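Local coordinates for protection of telomeres protein poz1 (Schizosaccharomyces pombe, PDB 5WE0), which binds telomeric DNA and negatively regulates telomerase and telomere length in fission yeast, at residues F18-M26 / A59-S68. Sequence-based numbering, arbitrary orientation.
Sequences FIKENHYDM and AFIEYCFNLS
Residues His23 to Asp25, in the loop that follows helix 2-18, run beside the end of helix 54-64 and the turn after it; the CA atoms come closest at His23 and Ser68, 5.2 Å apart. Glu62 carries the polar centre. With CG anti to the backbone carbonyl carbon (chi1 -64°) and the chain extended beyond, the carboxylate reaches the loop and gives each oxygen a different donor. OE2 accepts a nearly straight hydrogen bond from His23 ND1 (2.9 Å, 171°) and lies in the imidazole plane, while ring and carboxylate planes stand 79° apart; OE1 accepts a hydrogen bond from the backbone N of Tyr24, and both donors approach from above the carboxylate plane. Water 1 links OE1 to Phe18 O. Lys224 of helix 209-230 forms a salt bridge with OE2, while Ser217 holds His23 NE2. Leu67 CB sits over one imidazole face in a CH-pi contact, 3.8 Å from the ring centroid. At the Schellman motif ending the helix, with Asn66 as C-prime residue, water 2 donates to Glu62 O and Tyr24 O and accepts from Ser68 N. The apolar flank is formed by Ala59 CB, 3.7 Å from Phe18 CD2, and by Met26 CB against Tyr63 CE1; the Tyr63 ring stacks on an aromatic side chain of another protein's chain. A leucine in place of Glu62 would probably leave Lys224 without its counter-charge and the N-H groups of His23 and Tyr24 without their acceptor. Gripped at both ends, the imidazole has its rotation fixed, and the nearby lysine would probably help keep the buried carboxylate ionised.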
ATOM      1  N   PHE A  18      -1.144 -15.231  -5.556  1.00 35.07           N
ATOM      2  CA  PHE A  18      -0.800 -14.005  -4.834  1.00 40.99           C
ATOM      3  C   PHE A  18      -0.268 -14.252  -3.428  1.00 37.19           C
ATOM      4  O   PHE A  18       0.663 -13.565  -2.997  1.00 39.69           O
ATOM      5  CB  PHE A  18      -2.018 -13.071  -4.757  1.00 35.35           C
ATOM      6  CG  PHE A  18      -2.208 -12.234  -5.989  1.00 36.17           C
ATOM      7  CD1 PHE A  18      -1.313 -12.339  -7.056  1.00 35.08           C
ATOM      8  CD2 PHE A  18      -3.264 -11.324  -6.077  1.00 37.36           C
ATOM      9  CE1 PHE A  18      -1.475 -11.564  -8.208  1.00 36.98           C
ATOM     10  CE2 PHE A  18      -3.429 -10.533  -7.224  1.00 34.49           C
ATOM     11  CZ  PHE A  18      -2.533 -10.654  -8.289  1.00 31.99           C
ATOM     12  N   ILE A  19      -0.830 -15.218  -2.707  1.00 37.23           N
ATOM     13  CA  ILE A  19      -0.487 -15.401  -1.301  1.00 39.11           C
ATOM     14  C   ILE A  19       0.894 -16.035  -1.199  1.00 41.57           C
ATOM     15  O   ILE A  19       1.156 -17.095  -1.776  1.00 43.14           O
ATOM     16  CB  ILE A  19      -1.563 -16.226  -0.581  1.00 39.48           C
ATOM     17  CG1 ILE A  19      -2.872 -15.433  -0.578  1.00 34.49           C
ATOM     18  CG2 ILE A  19      -1.140 -16.523   0.838  1.00 39.08           C
ATOM     19  CD1 ILE A  19      -3.989 -16.046   0.222  1.00 34.12           C
ATOM     20  N   LYS A  20       1.791 -15.366  -0.486  1.00 40.63           N
ATOM     21  CA  LYS A  20       3.173 -15.780  -0.327  1.00 39.54           C
ATOM     22  C   LYS A  20       3.546 -15.832   1.147  1.00 45.95           C
ATOM     23  O   LYS A  20       2.970 -15.120   1.981  1.00 42.36           O
ATOM     24  CB  LYS A  20       4.109 -14.811  -1.045  1.00 42.55           C
ATOM     25  CG  LYS A  20       3.927 -14.708  -2.555  1.00 44.74           C
ATOM     26  CD  LYS A  20       4.412 -15.982  -3.244  1.00 46.82           C
ATOM     27  CE  LYS A  20       4.429 -15.800  -4.767  1.00 51.46           C
ATOM     28  NZ  LYS A  20       4.871 -17.025  -5.507  1.00 56.14           N
ATOM     29  N   GLU A  21       4.497 -16.716   1.463  1.00 47.62           N
ATOM     30  CA  GLU A  21       5.150 -16.674   2.770  1.00 49.23           C
ATOM     31  C   GLU A  21       5.879 -15.348   2.957  1.00 45.50           C
ATOM     32  O   GLU A  21       5.770 -14.694   4.007  1.00 40.56           O
ATOM     33  CB  GLU A  21       6.129 -17.845   2.905  1.00 49.68           C
ATOM     34  CG  GLU A  21       6.968 -17.776   4.179  1.00 57.16           C
ATOM     35  CD  GLU A  21       7.872 -18.982   4.379  1.00 63.84           C
ATOM     36  OE1 GLU A  21       8.368 -19.538   3.373  1.00 68.74           O
ATOM     37  OE2 GLU A  21       8.100 -19.360   5.549  1.00 70.28           O
ATOM     38  N   ASN A  22       6.656 -14.956   1.951  1.00 36.19           N
ATOM     39  CA  ASN A  22       7.259 -13.635   1.907  1.00 39.40           C
ATOM     40  C   ASN A  22       6.408 -12.744   1.010  1.00 37.09           C
ATOM     41  O   ASN A  22       5.177 -12.828   1.054  1.00 38.31           O
ATOM     42  CB  ASN A  22       8.715 -13.714   1.441  1.00 39.40           C
ATOM     43  CG  ASN A  22       9.543 -14.653   2.293  1.00 55.48           C
ATOM     44  OD1 ASN A  22       9.664 -14.468   3.510  1.00 54.59           O
ATOM     45  ND2 ASN A  22      10.081 -15.698   1.670  1.00 60.63           N
ATOM     46  N   HIS A  23       7.026 -11.884   0.209  1.00 32.44           N
ATOM     47  CA  HIS A  23       6.275 -10.881  -0.535  1.00 37.16           C
ATOM     48  C   HIS A  23       6.068 -11.298  -1.985  1.00 38.17           C
ATOM     49  O   HIS A  23       6.969 -11.851  -2.627  1.00 39.84           O
ATOM     50  CB  HIS A  23       6.982  -9.527  -0.474  1.00 29.30           C
ATOM     51  CG  HIS A  23       7.129  -8.988   0.910  1.00 28.04           C
ATOM     52  ND1 HIS A  23       6.059  -8.849   1.771  1.00 27.08           N
ATOM     53  CD2 HIS A  23       8.221  -8.567   1.591  1.00 31.44           C
ATOM     54  CE1 HIS A  23       6.484  -8.345   2.917  1.00 30.09           C
ATOM     55  NE2 HIS A  23       7.792  -8.161   2.835  1.00 29.85           N
ATOM     56  N   TYR A  24       4.881 -11.005  -2.500  1.00 35.48           N
ATOM     57  CA  TYR A  24       4.576 -11.287  -3.890  1.00 34.41           C
ATOM     58  C   TYR A  24       5.397 -10.398  -4.829  1.00 40.32           C
ATOM     59  O   TYR A  24       5.740  -9.250  -4.517  1.00 38.21           O
ATOM     60  CB  TYR A  24       3.081 -11.098  -4.148  1.00 34.23           C
ATOM     61  CG  TYR A  24       2.735 -11.164  -5.611  1.00 42.67           C
ATOM     62  CD1 TYR A  24       2.570 -12.386  -6.260  1.00 41.69           C
ATOM     63  CD2 TYR A  24       2.637 -10.002  -6.366  1.00 38.45           C
ATOM     64  CE1 TYR A  24       2.282 -12.442  -7.627  1.00 42.93           C
ATOM     65  CE2 TYR A  24       2.350 -10.049  -7.717  1.00 41.90           C
ATOM     66  CZ  TYR A  24       2.168 -11.266  -8.340  1.00 42.94           C
ATOM     67  OH  TYR A  24       1.892 -11.277  -9.688  1.00 52.34           O
ATOM     68  N   ASP A  25       5.733 -10.955  -5.989  1.00 39.70           N
ATOM     69  CA  ASP A  25       6.275 -10.175  -7.095  1.00 44.67           C
ATOM     70  C   ASP A  25       5.812 -10.827  -8.391  1.00 47.55           C
ATOM     71  O   ASP A  25       5.681 -12.051  -8.460  1.00 46.58           O
ATOM     72  CB  ASP A  25       7.809 -10.080  -7.048  1.00 48.24           C
ATOM     73  CG  ASP A  25       8.394  -9.216  -8.193  1.00 58.02           C
ATOM     74  OD1 ASP A  25       7.743  -8.239  -8.659  1.00 51.67           O
ATOM     75  OD2 ASP A  25       9.522  -9.533  -8.634  1.00 63.62           O
ATOM     76  N   MET A  26       5.560 -10.019  -9.418  1.00 49.12           N
ATOM     77  CA  MET A  26       5.064 -10.599 -10.656  1.00 55.29           C
ATOM     78  C   MET A  26       6.208 -11.271 -11.395  1.00 51.61           C
ATOM     79  O   MET A  26       7.250 -10.659 -11.627  1.00 55.58           O
ATOM     80  CB  MET A  26       4.401  -9.569 -11.563  1.00 56.42           C
ATOM     81  CG  MET A  26       3.821 -10.271 -12.797  1.00 61.21           C
ATOM     82  SD  MET A  26       2.025 -10.062 -12.966  1.00 59.61           S
ATOM     83  CE  MET A  26       1.974  -8.412 -13.644  1.00 52.53           C
ATOM     84  N   ALA A  59      -1.249  -8.023  -1.798  1.00 28.46           N
ATOM     85  CA  ALA A  59      -0.446  -8.281  -2.985  1.00 28.42           C
ATOM     86  C   ALA A  59      -0.198  -6.995  -3.759  1.00 25.50           C
ATOM     87  O   ALA A  59       0.922  -6.748  -4.223  1.00 27.04           O
ATOM     88  CB  ALA A  59      -1.142  -9.318  -3.871  1.00 31.36           C
ATOM     89  N   PHE A  60      -1.215  -6.135  -3.855  1.00 27.72           N
ATOM     90  CA  PHE A  60      -1.020  -4.850  -4.515  1.00 29.68           C
ATOM     91  C   PHE A  60       0.072  -4.051  -3.826  1.00 25.04           C
ATOM     92  O   PHE A  60       0.972  -3.521  -4.480  1.00 23.86           O
ATOM     93  CB  PHE A  60      -2.304  -4.026  -4.541  1.00 27.08           C
ATOM     94  CG  PHE A  60      -2.063  -2.648  -5.064  1.00 32.76           C
ATOM     95  CD1 PHE A  60      -1.906  -2.432  -6.427  1.00 29.46           C
ATOM     96  CD2 PHE A  60      -1.875  -1.578  -4.191  1.00 29.89           C
ATOM     97  CE1 PHE A  60      -1.631  -1.165  -6.906  1.00 30.80           C
ATOM     98  CE2 PHE A  60      -1.591  -0.319  -4.668  1.00 29.20           C
ATOM     99  CZ  PHE A  60      -1.466  -0.111  -6.022  1.00 31.22           C
ATOM    100  N   ILE A  61       0.014  -3.969  -2.499  1.00 23.35           N
ATOM    101  CA  ILE A  61       1.010  -3.203  -1.751  1.00 25.71           C
ATOM    102  C   ILE A  61       2.403  -3.795  -1.948  1.00 25.04           C
ATOM    103  O   ILE A  61       3.380  -3.064  -2.152  1.00 20.59           O
ATOM    104  CB  ILE A  61       0.624  -3.152  -0.253  1.00 22.62           C
ATOM    105  CG1 ILE A  61      -0.644  -2.324  -0.067  1.00 23.42           C
ATOM    106  CG2 ILE A  61       1.789  -2.633   0.591  1.00 22.63           C
ATOM    107  CD1 ILE A  61      -0.531  -0.884  -0.620  1.00 23.46           C
ATOM    108  N   GLU A  62       2.520  -5.129  -1.870  1.00 25.10           N
ATOM    109  CA  GLU A  62       3.814  -5.766  -2.099  1.00 24.37           C
ATOM    110  C   GLU A  62       4.330  -5.483  -3.515  1.00 26.25           C
ATOM    111  O   GLU A  62       5.530  -5.272  -3.717  1.00 25.12           O
ATOM    112  CB  GLU A  62       3.690  -7.270  -1.859  1.00 29.85           C
ATOM    113  CG  GLU A  62       3.350  -7.626  -0.395  1.00 24.63           C
ATOM    114  CD  GLU A  62       3.122  -9.112  -0.202  1.00 33.16           C
ATOM    115  OE1 GLU A  62       2.629  -9.766  -1.159  1.00 30.53           O
ATOM    116  OE2 GLU A  62       3.429  -9.627   0.912  1.00 31.06           O
ATOM    117  N   TYR A  63       3.440  -5.502  -4.513  1.00 25.70           N
ATOM    118  CA  TYR A  63       3.854  -5.274  -5.896  1.00 27.42           C
ATOM    119  C   TYR A  63       4.178  -3.800  -6.125  1.00 27.20           C
ATOM    120  O   TYR A  63       5.269  -3.457  -6.589  1.00 24.13           O
ATOM    121  CB  TYR A  63       2.739  -5.746  -6.842  1.00 30.26           C
ATOM    122  CG  TYR A  63       3.050  -5.652  -8.339  1.00 31.85           C
ATOM    123  CD1 TYR A  63       4.247  -6.135  -8.860  1.00 35.31           C
ATOM    124  CD2 TYR A  63       2.130  -5.095  -9.229  1.00 29.83           C
ATOM    125  CE1 TYR A  63       4.524  -6.047 -10.226  1.00 36.84           C
ATOM    126  CE2 TYR A  63       2.399  -5.012 -10.588  1.00 31.30           C
ATOM    127  CZ  TYR A  63       3.591  -5.492 -11.074  1.00 34.15           C
ATOM    128  OH  TYR A  63       3.857  -5.415 -12.409  1.00 41.87           O
ATOM    129  N   CYS A  64       3.270  -2.916  -5.700  1.00 27.08           N
ATOM    130  CA  CYS A  64       3.429  -1.475  -5.890  1.00 25.44           C
ATOM    131  C   CYS A  64       4.747  -0.951  -5.319  1.00 28.23           C
ATOM    132  O   CYS A  64       5.434  -0.140  -5.953  1.00 28.86           O
ATOM    133  CB  CYS A  64       2.249  -0.764  -5.239  1.00 27.03           C
ATOM    134  SG  CYS A  64       2.318   1.010  -5.351  1.00 25.60           S
ATOM    135  N   PHE A  65       5.092  -1.350  -4.098  1.00 24.67           N
ATOM    136  CA  PHE A  65       6.304  -0.858  -3.459  1.00 24.96           C
ATOM    137  C   PHE A  65       7.456  -1.839  -3.589  1.00 25.60           C
ATOM    138  O   PHE A  65       8.514  -1.619  -2.988  1.00 25.99           O
ATOM    139  CB  PHE A  65       6.038  -0.510  -1.982  1.00 24.16           C
ATOM    140  CG  PHE A  65       5.089   0.635  -1.824  1.00 23.49           C
ATOM    141  CD1 PHE A  65       5.504   1.930  -2.084  1.00 24.37           C
ATOM    142  CD2 PHE A  65       3.767   0.413  -1.487  1.00 22.17           C
ATOM    143  CE1 PHE A  65       4.620   2.987  -1.991  1.00 24.97           C
ATOM    144  CE2 PHE A  65       2.884   1.468  -1.373  1.00 25.23           C
ATOM    145  CZ  PHE A  65       3.310   2.757  -1.636  1.00 21.86           C
ATOM    146  N   ASN A  66       7.277  -2.907  -4.373  1.00 28.76           N
ATOM    147  CA  ASN A  66       8.370  -3.812  -4.714  1.00 31.57           C
ATOM    148  C   ASN A  66       9.013  -4.381  -3.445  1.00 32.98           C
ATOM    149  O   ASN A  66      10.238  -4.428  -3.300  1.00 32.28           O
ATOM    150  CB  ASN A  66       9.387  -3.075  -5.599  1.00 34.56           C
ATOM    151  CG  ASN A  66      10.065  -3.988  -6.639  1.00 39.63           C
ATOM    152  OD1 ASN A  66       9.698  -5.150  -6.805  1.00 45.18           O
ATOM    153  ND2 ASN A  66      11.041  -3.441  -7.354  1.00 44.00           N
ATOM    154  N   LEU A  67       8.160  -4.806  -2.502  1.00 33.57           N
ATOM    155  CA  LEU A  67       8.640  -5.246  -1.191  1.00 32.01           C
ATOM    156  C   LEU A  67       9.526  -6.490  -1.266  1.00 36.61           C
ATOM    157  O   LEU A  67      10.237  -6.781  -0.298  1.00 35.02           O
ATOM    158  CB  LEU A  67       7.463  -5.490  -0.230  1.00 27.70           C
ATOM    159  CG  LEU A  67       6.671  -4.220   0.101  1.00 26.91           C
ATOM    160  CD1 LEU A  67       5.616  -4.482   1.197  1.00 24.02           C
ATOM    161  CD2 LEU A  67       7.624  -3.105   0.509  1.00 20.81           C
ATOM    162  N   SER A  68       9.480  -7.238  -2.380  1.00 40.65           N
ATOM    163  CA  SER A  68      10.363  -8.392  -2.567  1.00 41.29           C
ATOM    164  C   SER A  68      11.839  -8.024  -2.594  1.00 46.48           C
ATOM    165  O   SER A  68      12.675  -8.907  -2.364  1.00 44.42           O
ATOM    166  CB  SER A  68      10.048  -9.106  -3.878  1.00 38.01           C
ATOM    167  OG  SER A  68       8.941  -9.945  -3.689  1.00 51.61           O
TER
HETATM  168  O   HOH W   1       1.227 -11.832  -0.407  1.00 36.18           O
HETATM  169  O   HOH W   2       7.422  -7.401  -4.454  1.00 38.26           O